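Local coordinates for protein 1-deoxy-D-xylulose 5-phosphate reductoisomerase (Zymomonas mobilis, PDB 1R0K) that catalyses the NADPH-dependent rearrangement and reduction of 1-deoxy-D-xylulose 5-phosphate to 2-C-methyl-D-erythritol 4-phosphate, a step of isoprenoid biosynthesis that requires a divalent metal ion, at residues T6-G11 with M92-T97; L21-R26 with K278-P283; K55-A60 with S75-A80. One frame throughout, in Å; residues are numbered along the deposited sequence.

In the fold
Interactions 1 and 3 lie in one seven-stranded parallel sheet of the NADPH-binding domain, whose strand order is 4-3-2-1-5-6-7. Interaction 1 pairs strand 5-10 with 96-99 in the middle, interaction 3 pairs 56-59 with 78-81, an edge strand within this chain, and strand 31-38 runs between; the centres of interactions 1 and 3 are about 13 Å apart. Along the chain, 55-60 and 75-80 fall inside the loop that interaction 1 closes. Interaction 2, centred about 15 Å from interaction 1, ties helix 15-25, which follows strand 5-10, to a loop over 250 residues later. Ile24 CD1 packs 3.8 Å from Val9 CG2, so this C-terminal link rests on the core of the cofactor domain.

Interaction 1 of 3, residues T6-G11 with M92-T97; sequences TVTVLG and MGADWT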
loop_
_atom_site.group_PDB
_atom_site.type_symbol
_atom_site.label_atom_id
_atom_site.label_comp_id
_atom_site.label_asym_id
_atom_site.label_seq_id
_atom_site.Cartn_x
_atom_site.Cartn_y
_atom_site.Cartn_z
ATOM N N THR B 6 -5.265 24.048 16.176
ATOM C CA THR B 6 -6.548 23.965 16.866
ATOM C C THR B 6 -7.398 22.778 16.407
ATOM O O THR B 6 -7.516 22.510 15.208
ATOM C CB THR B 6 -7.359 25.266 16.684
ATOM O OG1 THR B 6 -7.527 25.543 15.286
ATOM C CG2 THR B 6 -6.630 26.433 17.338
ATOM N N VAL B 7 -7.991 22.080 17.369
ATOM C CA VAL B 7 -8.812 20.917 17.065
ATOM C C VAL B 7 -10.149 20.891 17.797
ATOM O O VAL B 7 -10.268 21.338 18.943
ATOM C CB VAL B 7 -8.069 19.609 17.404
ATOM C CG1 VAL B 7 -6.774 19.527 16.624
ATOM C CG2 VAL B 7 -7.792 19.535 18.900
ATOM N N THR B 8 -11.157 20.363 17.114
ATOM C CA THR B 8 -12.487 20.221 17.680
ATOM C C THR B 8 -12.939 18.793 17.440
ATOM O O THR B 8 -12.752 18.245 16.351
ATOM C CB THR B 8 -13.492 21.196 17.035
ATOM O OG1 THR B 8 -13.321 22.497 17.606
ATOM C CG2 THR B 8 -14.922 20.729 17.262
ATOM N N VAL B 9 -13.514 18.186 18.468
ATOM C CA VAL B 9 -13.995 16.822 18.355
ATOM C C VAL B 9 -15.500 16.788 18.577
ATOM O O VAL B 9 -15.985 17.027 19.685
ATOM C CB VAL B 9 -13.314 15.899 19.377
ATOM C CG1 VAL B 9 -13.757 14.453 19.151
ATOM C CG2 VAL B 9 -11.805 16.026 19.263
ATOM N N LEU B 10 -16.231 16.515 17.505
ATOM C CA LEU B 10 -17.684 16.419 17.567
ATOM C C LEU B 10 -17.979 14.950 17.868
ATOM O O LEU B 10 -17.733 14.085 17.032
ATOM C CB LEU B 10 -18.289 16.831 16.222
ATOM C CG LEU B 10 -17.831 18.199 15.702
ATOM C CD1 LEU B 10 -18.437 18.441 14.333
ATOM C CD2 LEU B 10 -18.249 19.307 16.686
ATOM N N GLY B 11 -18.495 14.676 19.064
ATOM C CA GLY B 11 -18.779 13.307 19.462
ATOM C C GLY B 11 -17.504 12.759 20.081
ATOM O O GLY B 11 -16.943 11.769 19.620
ATOM N N MET B 92 -16.583 27.196 15.389
ATOM C CA MET B 92 -15.649 27.976 16.190
ATOM C C MET B 92 -14.287 28.201 15.529
ATOM O O MET B 92 -13.468 28.966 16.036
ATOM C CB MET B 92 -15.491 27.347 17.578
ATOM C CG MET B 92 -16.739 27.507 18.443
ATOM S SD MET B 92 -16.554 26.870 20.115
ATOM C CE MET B 92 -15.591 28.211 20.877
ATOM N N GLY B 93 -14.041 27.535 14.404
ATOM C CA GLY B 93 -12.795 27.748 13.684
ATOM C C GLY B 93 -11.632 26.774 13.791
ATOM O O GLY B 93 -10.535 27.086 13.327
ATOM N N ALA B 94 -11.850 25.603 14.377
ATOM C CA ALA B 94 -10.774 24.623 14.513
ATOM C C ALA B 94 -10.161 24.276 13.160
ATOM O O ALA B 94 -10.880 24.073 12.182
ATOM C CB ALA B 94 -11.302 23.369 15.170
ATOM N N ASP B 95 -8.834 24.201 13.100
ATOM C CA ASP B 95 -8.183 23.859 11.842
ATOM C C ASP B 95 -8.448 22.392 11.528
ATOM O O ASP B 95 -8.506 21.995 10.366
ATOM C CB ASP B 95 -6.673 24.098 11.920
ATOM C CG ASP B 95 -5.985 23.895 10.577
ATOM O OD1 ASP B 95 -6.250 24.690 9.644
ATOM O OD2 ASP B 95 -5.186 22.939 10.446
ATOM N N TRP B 96 -8.619 21.589 12.573
ATOM C CA TRP B 96 -8.870 20.167 12.397
ATOM C C TRP B 96 -10.106 19.789 13.192
ATOM O O TRP B 96 -10.177 20.037 14.396
ATOM C CB TRP B 96 -7.679 19.351 12.888
ATOM C CG TRP B 96 -7.760 17.899 12.547
ATOM C CD1 TRP B 96 -7.378 17.311 11.376
ATOM C CD2 TRP B 96 -8.227 16.840 13.394
ATOM N NE1 TRP B 96 -7.570 15.951 11.442
ATOM C CE2 TRP B 96 -8.090 15.635 12.669
ATOM C CE3 TRP B 96 -8.746 16.794 14.697
ATOM C CZ2 TRP B 96 -8.453 14.391 13.204
ATOM C CZ3 TRP B 96 -9.109 15.558 15.231
ATOM C CH2 TRP B 96 -8.959 14.372 14.483
ATOM N N THR B 97 -11.076 19.185 12.514
ATOM C CA THR B 97 -12.324 18.787 13.152
ATOM C C THR B 97 -12.635 17.316 12.967
ATOM O O THR B 97 -12.697 16.823 11.843
ATOM C CB THR B 97 -13.534 19.567 12.581
ATOM O OG1 THR B 97 -13.354 20.968 12.804
ATOM C CG2 THR B 97 -14.836 19.107 13.251
HETATM O O HOH W 1 -8.136 28.185 14.807
HETATM O O HOH W 2 -14.444 24.232 15.899
#
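Val7 and Trp96 stand next to each other on one face of the parallel Rossmann-type sheet, where strand 5-10 runs beside strand 96-99. Val7 CG1 lies 3.8 Å from Trp96 CB and meets the indole obliquely near CE3. The Trp96 side chain starts with CG anti to the backbone N (chi1 -171°), which swings the ring so that CE3 comes beside Val7, on the face that helix 15-25 covers; its NE1 bonds Thr273 O, anchoring the indole to a later part of the chain.

Parallel pairing is set by two backbone bonds that flank Val7: Trp96 N to Thr6 O at 3.0 Å and Thr8 N to Trp96 O at 2.9 Å. The other face carries Thr8 and Thr97, and here Leu10 CD1 reaches Thr97 CG2 at 3.8 Å, the two side chains crossing at a slant.

Before strand 96-99 begins, the loop is held by the side chain of Thr6. With OG1 placed between the backbone N and the carbonyl carbon (chi1 56°), this hydroxyl accepts the Asp95 N-H at 2.9 Å. A water bound to the same OG1 donates to Gly93 O, tying down a second point of this loop. Ala94 directs its methyl at strand 5-10, and its CB comes to rest 3.3 Å from Thr8 OG1, a hydroxyl hydrogen-bonded to a second water and to Ala35 N.

Interaction 2 of 3, residues L21-R26 with K278-P283; sequences LDLIER and KRMETP
Asp22 OD2 is gripped by two arginines: Arg26 NE, four residues on, at 2.7 Å and with a nearly linear N-H...O angle of 179°, and Arg267 NH1 of helix 267-275. Arg26 approaches side-on, its NH2 taking Asp22 OD1 on the syn lone pair. OD2 lies in the guanidinium plane, whereas NE meets OD2 from above the carboxylate plane, so the two flat groups are not coplanar. This salt bridge probably steadies the guanidinium, over one face of which Pro283 CG sits, 3.7 Å above the plane and offset toward the rim.

Beside this polar patch the contact is apolar. Leu23 sends CD2 to Thr282 CB at 4.0 Å and to Pro283 CD at 4.1 Å. Met280 folds back at its last torsion (chi3 -75°), which brings CE to 4.0 Å from Leu23 CB.

No hydrogen bond joins the two segments. Thr282 OG1 instead bonds Asp254 O of the second subunit, so the loop that touches the cofactor domain also belongs to the dimer interface. Met280 packs on Leu274 and Ala275 of helix 267-275, while Ile24 of helix 15-25 faces strands 5-10 and 31-38.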
loop_
_atom_site.group_PDB
_atom_site.type_symbol
_atom_site.label_atom_id
_atom_site.label_comp_id
_atom_site.label_asym_id
_atom_site.label_seq_id
_atom_site.Cartn_x
_atom_site.Cartn_y
_atom_site.Cartn_z
ATOM N N LEU B 21 -9.153 11.567 21.346
ATOM C CA LEU B 21 -8.600 12.308 22.482
ATOM C C LEU B 21 -7.295 11.687 22.972
ATOM O O LEU B 21 -6.374 12.398 23.378
ATOM C CB LEU B 21 -9.620 12.372 23.619
ATOM C CG LEU B 21 -10.630 13.517 23.461
ATOM C CD1 LEU B 21 -11.758 13.368 24.454
ATOM C CD2 LEU B 21 -9.914 14.839 23.654
ATOM N N ASP B 22 -7.219 10.362 22.927
ATOM C CA ASP B 22 -6.015 9.653 23.343
ATOM C C ASP B 22 -4.819 10.247 22.597
ATOM O O ASP B 22 -3.815 10.614 23.206
ATOM C CB ASP B 22 -6.139 8.158 23.015
ATOM C CG ASP B 22 -4.916 7.358 23.451
ATOM O OD1 ASP B 22 -4.875 6.900 24.613
ATOM O OD2 ASP B 22 -3.989 7.191 22.629
ATOM N N LEU B 23 -4.935 10.361 21.278
ATOM C CA LEU B 23 -3.842 10.898 20.474
ATOM C C LEU B 23 -3.605 12.383 20.714
ATOM O O LEU B 23 -2.462 12.837 20.734
ATOM C CB LEU B 23 -4.102 10.646 18.981
ATOM C CG LEU B 23 -4.230 9.173 18.576
ATOM C CD1 LEU B 23 -4.258 9.058 17.050
ATOM C CD2 LEU B 23 -3.056 8.383 19.135
ATOM N N ILE B 24 -4.683 13.141 20.894
ATOM C CA ILE B 24 -4.556 14.576 21.140
ATOM C C ILE B 24 -3.844 14.846 22.468
ATOM O O ILE B 24 -2.941 15.678 22.544
ATOM C CB ILE B 24 -5.945 15.266 21.175
ATOM C CG1 ILE B 24 -6.576 15.233 19.780
ATOM C CG2 ILE B 24 -5.802 16.710 21.664
ATOM C CD1 ILE B 24 -8.000 15.749 19.731
ATOM N N GLU B 25 -4.245 14.131 23.509
ATOM C CA GLU B 25 -3.653 14.331 24.823
ATOM C C GLU B 25 -2.190 13.905 24.962
ATOM O O GLU B 25 -1.507 14.326 25.900
ATOM C CB GLU B 25 -4.538 13.673 25.876
ATOM C CG GLU B 25 -5.830 14.460 26.073
ATOM C CD GLU B 25 -6.732 13.867 27.125
ATOM O OE1 GLU B 25 -7.605 13.041 26.773
ATOM O OE2 GLU B 25 -6.554 14.225 28.308
ATOM N N ARG B 26 -1.710 13.093 24.025
ATOM C CA ARG B 26 -0.310 12.663 24.016
ATOM C C ARG B 26 0.476 13.734 23.265
ATOM O O ARG B 26 1.694 13.641 23.117
ATOM C CB ARG B 26 -0.149 11.336 23.268
ATOM C CG ARG B 26 -0.864 10.162 23.894
ATOM C CD ARG B 26 -0.829 8.941 22.982
ATOM N NE ARG B 26 -1.550 7.826 23.582
ATOM C CZ ARG B 26 -1.084 7.088 24.582
ATOM N NH1 ARG B 26 0.114 7.339 25.091
ATOM N NH2 ARG B 26 -1.827 6.116 25.089
ATOM N N LYS B 278 1.308 14.877 7.295
ATOM C CA LYS B 278 2.450 14.247 7.948
ATOM C C LYS B 278 1.985 12.944 8.589
ATOM O O LYS B 278 0.842 12.526 8.409
ATOM C CB LYS B 278 3.016 15.168 9.033
ATOM C CG LYS B 278 3.407 16.545 8.538
ATOM C CD LYS B 278 3.904 17.409 9.689
ATOM C CE LYS B 278 4.371 18.772 9.198
ATOM N NZ LYS B 278 4.865 19.619 10.320
ATOM N N ARG B 279 2.879 12.303 9.334
ATOM C CA ARG B 279 2.549 11.068 10.032
ATOM C C ARG B 279 2.933 11.270 11.491
ATOM O O ARG B 279 3.868 12.017 11.797
ATOM C CB ARG B 279 3.337 9.884 9.459
ATOM C CG ARG B 279 2.939 9.472 8.053
ATOM C CD ARG B 279 1.734 8.544 8.049
ATOM N NE ARG B 279 1.430 8.077 6.695
ATOM C CZ ARG B 279 0.607 7.070 6.413
ATOM N NH1 ARG B 279 -0.008 6.410 7.389
ATOM N NH2 ARG B 279 0.401 6.716 5.149
ATOM N N MET B 280 2.204 10.625 12.389
ATOM C CA MET B 280 2.495 10.737 13.811
ATOM C C MET B 280 2.530 9.347 14.409
ATOM O O MET B 280 1.926 8.416 13.883
ATOM C CB MET B 280 1.414 11.550 14.524
ATOM C CG MET B 280 0.071 10.843 14.605
ATOM S SD MET B 280 -1.244 11.893 15.264
ATOM C CE MET B 280 -0.833 11.908 17.028
ATOM N N GLU B 281 3.239 9.200 15.515
ATOM C CA GLU B 281 3.291 7.906 16.154
ATOM C C GLU B 281 2.003 7.700 16.952
ATOM O O GLU B 281 1.386 8.664 17.411
ATOM C CB GLU B 281 4.503 7.829 17.083
ATOM C CG GLU B 281 4.645 6.486 17.772
ATOM C CD GLU B 281 6.024 6.273 18.342
ATOM O OE1 GLU B 281 6.475 7.124 19.137
ATOM O OE2 GLU B 281 6.656 5.251 17.995
ATOM N N THR B 282 1.567 6.451 17.058
ATOM C CA THR B 282 0.390 6.114 17.861
ATOM C C THR B 282 0.785 4.822 18.557
ATOM O O THR B 282 1.753 4.176 18.165
ATOM C CB THR B 282 -0.889 5.843 17.023
ATOM O OG1 THR B 282 -0.811 4.542 16.432
ATOM C CG2 THR B 282 -1.060 6.895 15.929
ATOM N N PRO B 283 0.066 4.442 19.619
ATOM C CA PRO B 283 0.452 3.192 20.281
ATOM C C PRO B 283 -0.173 1.953 19.645
ATOM O O PRO B 283 -0.109 0.865 20.201
ATOM C CB PRO B 283 0.009 3.412 21.724
ATOM C CG PRO B 283 -1.161 4.308 21.587
ATOM C CD PRO B 283 -0.785 5.273 20.488
#

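Interaction 3 of 3, residues K55-A60 with S75-A80; sequences KRAVIA and SSVEAA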
loop_
_atom_site.group_PDB
_atom_site.type_symbol
_atom_site.label_atom_id
_atom_site.label_comp_id
_atom_site.label_asym_id
_atom_site.label_seq_id
_atom_site.Cartn_x
_atom_site.Cartn_y
_atom_site.Cartn_z
ATOM N N LYS B 55 -12.007 25.152 25.157
ATOM C CA LYS B 55 -12.658 26.448 25.267
ATOM C C LYS B 55 -14.152 26.285 25.496
ATOM O O LYS B 55 -14.780 27.100 26.168
ATOM C CB LYS B 55 -12.414 27.276 24.003
ATOM C CG LYS B 55 -13.055 28.653 24.053
ATOM C CD LYS B 55 -12.776 29.452 22.795
ATOM C CE LYS B 55 -13.489 30.798 22.837
ATOM N NZ LYS B 55 -13.261 31.587 21.595
ATOM N N ARG B 56 -14.724 25.221 24.951
ATOM C CA ARG B 56 -16.152 24.994 25.110
ATOM C C ARG B 56 -16.510 23.520 25.048
ATOM O O ARG B 56 -15.874 22.750 24.332
ATOM C CB ARG B 56 -16.914 25.750 24.019
ATOM C CG ARG B 56 -18.428 25.613 24.103
ATOM C CD ARG B 56 -19.097 26.380 22.975
ATOM N NE ARG B 56 -18.667 27.774 22.946
ATOM C CZ ARG B 56 -19.036 28.651 22.020
ATOM N NH1 ARG B 56 -19.853 28.282 21.040
ATOM N NH2 ARG B 56 -18.579 29.897 22.068
ATOM N N ALA B 57 -17.530 23.139 25.808
ATOM C CA ALA B 57 -18.022 21.768 25.838
ATOM C C ALA B 57 -19.519 21.831 25.568
ATOM O O ALA B 57 -20.240 22.609 26.193
ATOM C CB ALA B 57 -17.760 21.139 27.198
ATOM N N VAL B 58 -19.992 21.014 24.637
ATOM C CA VAL B 58 -21.405 21.027 24.306
ATOM C C VAL B 58 -22.058 19.676 24.499
ATOM O O VAL B 58 -21.581 18.662 23.990
ATOM C CB VAL B 58 -21.629 21.468 22.846
ATOM C CG1 VAL B 58 -23.116 21.647 22.578
ATOM C CG2 VAL B 58 -20.884 22.758 22.569
ATOM N N ILE B 59 -23.150 19.663 25.256
ATOM C CA ILE B 59 -23.892 18.435 25.467
ATOM C C ILE B 59 -25.113 18.561 24.552
ATOM O O ILE B 59 -25.869 19.525 24.635
ATOM C CB ILE B 59 -24.303 18.275 26.956
ATOM C CG1 ILE B 59 -24.852 16.867 27.191
ATOM C CG2 ILE B 59 -25.313 19.346 27.352
ATOM C CD1 ILE B 59 -23.818 15.781 27.008
ATOM N N ALA B 60 -25.278 17.598 23.653
ATOM C CA ALA B 60 -26.376 17.615 22.692
ATOM C C ALA B 60 -27.761 17.706 23.318
ATOM O O ALA B 60 -28.614 18.465 22.859
ATOM C CB ALA B 60 -26.294 16.383 21.797
ATOM N N SER B 75 -13.872 25.899 36.441
ATOM C CA SER B 75 -12.940 25.856 35.321
ATOM C C SER B 75 -13.167 27.035 34.385
ATOM O O SER B 75 -13.954 27.937 34.678
ATOM C CB SER B 75 -13.109 24.551 34.538
ATOM O OG SER B 75 -14.353 24.526 33.855
ATOM N N SER B 76 -12.469 27.019 33.256
ATOM C CA SER B 76 -12.588 28.076 32.266
ATOM C C SER B 76 -13.238 27.541 30.994
ATOM O O SER B 76 -13.200 28.181 29.945
ATOM C CB SER B 76 -11.206 28.654 31.954
ATOM O OG SER B 76 -10.267 27.618 31.724
ATOM N N VAL B 77 -13.837 26.359 31.101
ATOM C CA VAL B 77 -14.502 25.728 29.970
ATOM C C VAL B 77 -15.933 26.240 29.825
ATOM O O VAL B 77 -16.727 26.156 30.762
ATOM C CB VAL B 77 -14.562 24.197 30.135
ATOM C CG1 VAL B 77 -15.241 23.574 28.923
ATOM C CG2 VAL B 77 -13.162 23.635 30.316
ATOM N N GLU B 78 -16.253 26.769 28.648
ATOM C CA GLU B 78 -17.591 27.277 28.370
ATOM C C GLU B 78 -18.545 26.095 28.258
ATOM O O GLU B 78 -18.180 25.043 27.734
ATOM C CB GLU B 78 -17.604 28.059 27.054
ATOM C CG GLU B 78 -16.851 29.380 27.087
ATOM C CD GLU B 78 -16.663 29.976 25.700
ATOM O OE1 GLU B 78 -17.639 30.001 24.920
ATOM O OE2 GLU B 78 -15.539 30.429 25.391
ATOM N N ALA B 79 -19.763 26.271 28.753
ATOM C CA ALA B 79 -20.768 25.217 28.703
ATOM C C ALA B 79 -21.903 25.595 27.758
ATOM O O ALA B 79 -22.363 26.737 27.750
ATOM C CB ALA B 79 -21.315 24.956 30.093
ATOM N N ALA B 80 -22.344 24.635 26.953
ATOM C CA ALA B 80 -23.437 24.872 26.017
ATOM C C ALA B 80 -24.204 23.575 25.816
ATOM O O ALA B 80 -23.724 22.501 26.180
ATOM C CB ALA B 80 -22.895 25.385 24.686
HETATM O O HOH W 3 -13.096 28.905 27.425
#
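A beta-alpha-beta unit of the Rossmann-type domain, strand 56-59, helix 65-72 and strand 78-81, brings Arg56 and Glu78 together on neighbouring parallel strands. The axes of strands 56-59 and 78-80 come within 4.7 Å and are inclined at 19°. A ladder of four backbone bonds binds them: Glu78 N to Lys55 O, Ala57 N to Glu78 O, Ala80 N to Ala57 O and Ile59 N to Ala80 O.

On the face bearing Arg56, Glu78 and Val58, the guanidinium presents its NE/NH2 edge, side-on, to Glu78. NE at 3.1 Å and NH2 at 3.0 Å both donate to the single oxygen Glu78 OE1, NE from above the carboxylate plane and NH2 on the syn side, with the two planes 50° apart. The bend in the arginine chain (chi3 -54°) turns this edge toward Glu78, whose carboxylate leans toward strand 56-59; Met92 packs against the guanidinium. Replacing Arg56 by an alanine would probably leave Glu78 OE1 without either of these donors and set the carboxylate free to turn.

The other carboxylate oxygen lies along the extended Lys55 side chain, with Glu78 OE2 3.3 Å from Lys55 CE. Their charged ends stay farther apart, too far for a salt bridge but close enough for the lysine probably to favour the ionised carboxylate.

Ala57 and Val77 meet beneath helices 42-51 and 65-72, where Ala57 CB touches Val77 CG1 at 3.9 Å. At the start of the pairing, a water donates to both Lys55 O and Ser76 O. Toward the other end, Val58 CG2 packs against Ala80 CB at 3.9 Å.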